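Local coordinates for protein adhesin competence repressor (PDB 5JLU) that acts as a zinc-responsive, DNA-binding transcription regulator of the MarR family in Streptococcus pyogenes, at residues Leu50-Thr56 against Val95-Leu100. Sequence-based numbering, arbitrary orientation.
Sequences LSQQRLT and VTYFEL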
loop_
_atom_site.group_PDB
_atom_site.type_symbol
_atom_site.label_atom_id
_atom_site.label_comp_id
_atom_site.label_asym_id
_atom_site.label_seq_id
_atom_site.Cartn_x
_atom_site.Cartn_y
_atom_site.Cartn_z
ATOM N N LEU A 50 13.814 -14.858 -0.648
ATOM C CA LEU A 50 14.247 -16.262 -0.512
ATOM C C LEU A 50 14.563 -16.928 -1.844
ATOM O O LEU A 50 15.422 -17.805 -1.879
ATOM C CB LEU A 50 13.233 -17.113 0.275
ATOM C CG LEU A 50 13.230 -16.766 1.733
ATOM C CD1 LEU A 50 12.053 -17.439 2.445
ATOM C CD2 LEU A 50 14.589 -17.032 2.383
ATOM N N SER A 51 13.930 -16.478 -2.935
ATOM C CA SER A 51 14.162 -17.027 -4.265
ATOM C C SER A 51 15.597 -16.759 -4.756
ATOM O O SER A 51 16.087 -17.470 -5.599
ATOM C CB SER A 51 13.190 -16.424 -5.303
ATOM O OG SER A 51 13.571 -15.061 -5.544
ATOM N N GLN A 52 16.287 -15.796 -4.201
ATOM C CA GLN A 52 17.680 -15.596 -4.566
ATOM C C GLN A 52 18.761 -16.018 -3.563
ATOM O O GLN A 52 19.895 -16.200 -3.961
ATOM C CB GLN A 52 17.889 -14.166 -5.005
ATOM C CG GLN A 52 17.749 -13.146 -3.901
ATOM C CD GLN A 52 16.912 -11.938 -4.296
ATOM O OE1 GLN A 52 15.996 -12.030 -5.134
ATOM N NE2 GLN A 52 17.213 -10.787 -3.673
ATOM N N GLN A 53 18.435 -16.198 -2.297
ATOM C CA GLN A 53 19.344 -16.883 -1.330
ATOM C C GLN A 53 18.574 -17.356 -0.103
ATOM O O GLN A 53 17.524 -16.775 0.261
ATOM C CB GLN A 53 20.471 -15.948 -0.873
ATOM C CG GLN A 53 19.962 -14.683 -0.221
ATOM C CD GLN A 53 20.987 -13.565 -0.206
ATOM O OE1 GLN A 53 22.110 -13.756 0.282
ATOM N NE2 GLN A 53 20.605 -12.379 -0.739
ATOM N N ARG A 54 19.067 -18.420 0.522
ATOM C CA ARG A 54 18.563 -18.847 1.811
ATOM C C ARG A 54 18.816 -17.722 2.844
ATOM O O ARG A 54 19.851 -17.018 2.784
ATOM C CB ARG A 54 19.210 -20.171 2.245
ATOM C CG ARG A 54 18.865 -21.413 1.378
ATOM C CD ARG A 54 19.520 -22.723 1.910
ATOM N NE ARG A 54 20.824 -22.389 2.502
ATOM C CZ ARG A 54 21.433 -22.991 3.525
ATOM N NH1 ARG A 54 22.598 -22.494 3.959
ATOM N NH2 ARG A 54 20.915 -24.070 4.113
ATOM N N LEU A 55 17.829 -17.488 3.733
ATOM C CA LEU A 55 17.959 -16.432 4.749
ATOM C C LEU A 55 17.258 -16.862 6.000
ATOM O O LEU A 55 16.390 -17.753 5.976
ATOM C CB LEU A 55 17.375 -15.055 4.281
ATOM C CG LEU A 55 17.869 -14.347 3.009
ATOM C CD1 LEU A 55 16.860 -13.304 2.469
ATOM C CD2 LEU A 55 19.221 -13.680 3.244
ATOM N N THR A 56 17.584 -16.171 7.076
ATOM C CA THR A 56 16.913 -16.379 8.334
ATOM C C THR A 56 15.735 -15.450 8.517
ATOM O O THR A 56 15.585 -14.445 7.818
ATOM C CB THR A 56 17.888 -16.131 9.530
ATOM O OG1 THR A 56 18.482 -14.829 9.417
ATOM C CG2 THR A 56 18.976 -17.165 9.541
ATOM N N VAL A 95 19.830 -21.636 14.392
ATOM C CA VAL A 95 19.604 -20.889 13.158
ATOM C C VAL A 95 18.778 -21.715 12.228
ATOM O O VAL A 95 19.097 -22.860 11.956
ATOM C CB VAL A 95 20.953 -20.464 12.492
ATOM C CG1 VAL A 95 20.742 -19.742 11.186
ATOM C CG2 VAL A 95 21.749 -19.544 13.423
ATOM N N THR A 96 17.682 -21.141 11.758
ATOM C CA THR A 96 16.887 -21.785 10.724
ATOM C C THR A 96 16.895 -20.945 9.449
ATOM O O THR A 96 16.571 -19.736 9.502
ATOM C CB THR A 96 15.429 -21.967 11.129
ATOM O OG1 THR A 96 15.398 -22.662 12.345
ATOM C CG2 THR A 96 14.673 -22.780 10.094
ATOM N N TYR A 97 17.137 -21.630 8.341
ATOM C CA TYR A 97 17.102 -21.087 6.982
ATOM C C TYR A 97 15.850 -21.588 6.274
ATOM O O TYR A 97 15.479 -22.778 6.356
ATOM C CB TYR A 97 18.285 -21.597 6.204
ATOM C CG TYR A 97 19.569 -20.986 6.668
ATOM C CD1 TYR A 97 19.809 -19.608 6.545
ATOM C CD2 TYR A 97 20.536 -21.765 7.288
ATOM C CE1 TYR A 97 21.000 -19.032 7.018
ATOM C CE2 TYR A 97 21.731 -21.197 7.753
ATOM C CZ TYR A 97 21.958 -19.856 7.625
ATOM O OH TYR A 97 23.134 -19.361 8.126
ATOM N N PHE A 98 15.235 -20.678 5.536
ATOM C CA PHE A 98 14.077 -20.975 4.764
ATOM C C PHE A 98 14.390 -20.993 3.300
ATOM O O PHE A 98 15.289 -20.295 2.795
ATOM C CB PHE A 98 12.961 -20.015 5.134
ATOM C CG PHE A 98 12.428 -20.268 6.522
ATOM C CD1 PHE A 98 11.604 -21.343 6.765
ATOM C CD2 PHE A 98 12.815 -19.493 7.565
ATOM C CE1 PHE A 98 11.131 -21.629 8.036
ATOM C CE2 PHE A 98 12.366 -19.778 8.846
ATOM C CZ PHE A 98 11.519 -20.811 9.077
ATOM N N GLU A 99 13.709 -21.886 2.634
ATOM C CA GLU A 99 13.738 -21.887 1.192
ATOM C C GLU A 99 12.434 -22.341 0.582
ATOM O O GLU A 99 11.583 -22.962 1.225
ATOM C CB GLU A 99 14.889 -22.746 0.704
ATOM C CG GLU A 99 14.677 -24.221 0.847
ATOM C CD GLU A 99 15.988 -25.016 0.701
ATOM O OE1 GLU A 99 15.853 -26.248 0.773
ATOM O OE2 GLU A 99 17.108 -24.433 0.513
ATOM N N LEU A 100 12.316 -21.997 -0.676
ATOM C CA LEU A 100 11.093 -22.180 -1.412
ATOM C C LEU A 100 10.882 -23.682 -1.717
ATOM O O LEU A 100 11.841 -24.384 -2.039
ATOM C CB LEU A 100 11.221 -21.392 -2.737
ATOM C CG LEU A 100 10.663 -19.951 -2.802
ATOM C CD1 LEU A 100 11.333 -19.038 -1.811
ATOM C CD2 LEU A 100 10.821 -19.438 -4.220
HETATM O O HOH W 1 14.586 -20.829 -2.125
#
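Arg-54, in the turn after helix 41-52, runs out beside Glu-99 of strand 96-100 and lays its guanidinium on one face of the Tyr-97 ring. Its CB and CG skirt the carbonyl oxygen of Phe-98, and CG and CD then run beside Glu-99, with CD 3.3 Å from OE2 of Glu-99. A bend at chi3 (-34°) turns the tip toward the tyrosine: NH1 and NH2 settle near CD2, and CZ stands 4.5 Å from the ring centroid in an off-centre cation-pi stack, planes 29° apart. Arg-54 NE stays 4.7 Å from OE2 of Glu-99, too far for a salt bridge, though the opposite charges may still attract at this range. Over the opposite face of the Tyr-97 ring, toward its rim, lies CG1 of Val-95, which also meets CG2 of Thr-56 at 3.5 Å. The one direct hydrogen bond between the two segments runs from Phe-98 N to Leu-55 O (3.2 Å). Further along, Leu-50 packs CD1 on CB of Phe-98 and presses CB tightly against CD1 of Leu-100, while a water bridges Leu-50 O and Leu-100 N. Short strand 55-56 thus forms a loosely bonded edge of the three-stranded antiparallel sheet of the winged helix-turn-helix domain, with 96-100 in the middle and 84-88 beyond; Thr-56 OG1 caps helix 57-64 at Asp-59 N, and Leu-100 also touches helix 105-127, which carries zinc ligands His-111 and His-115.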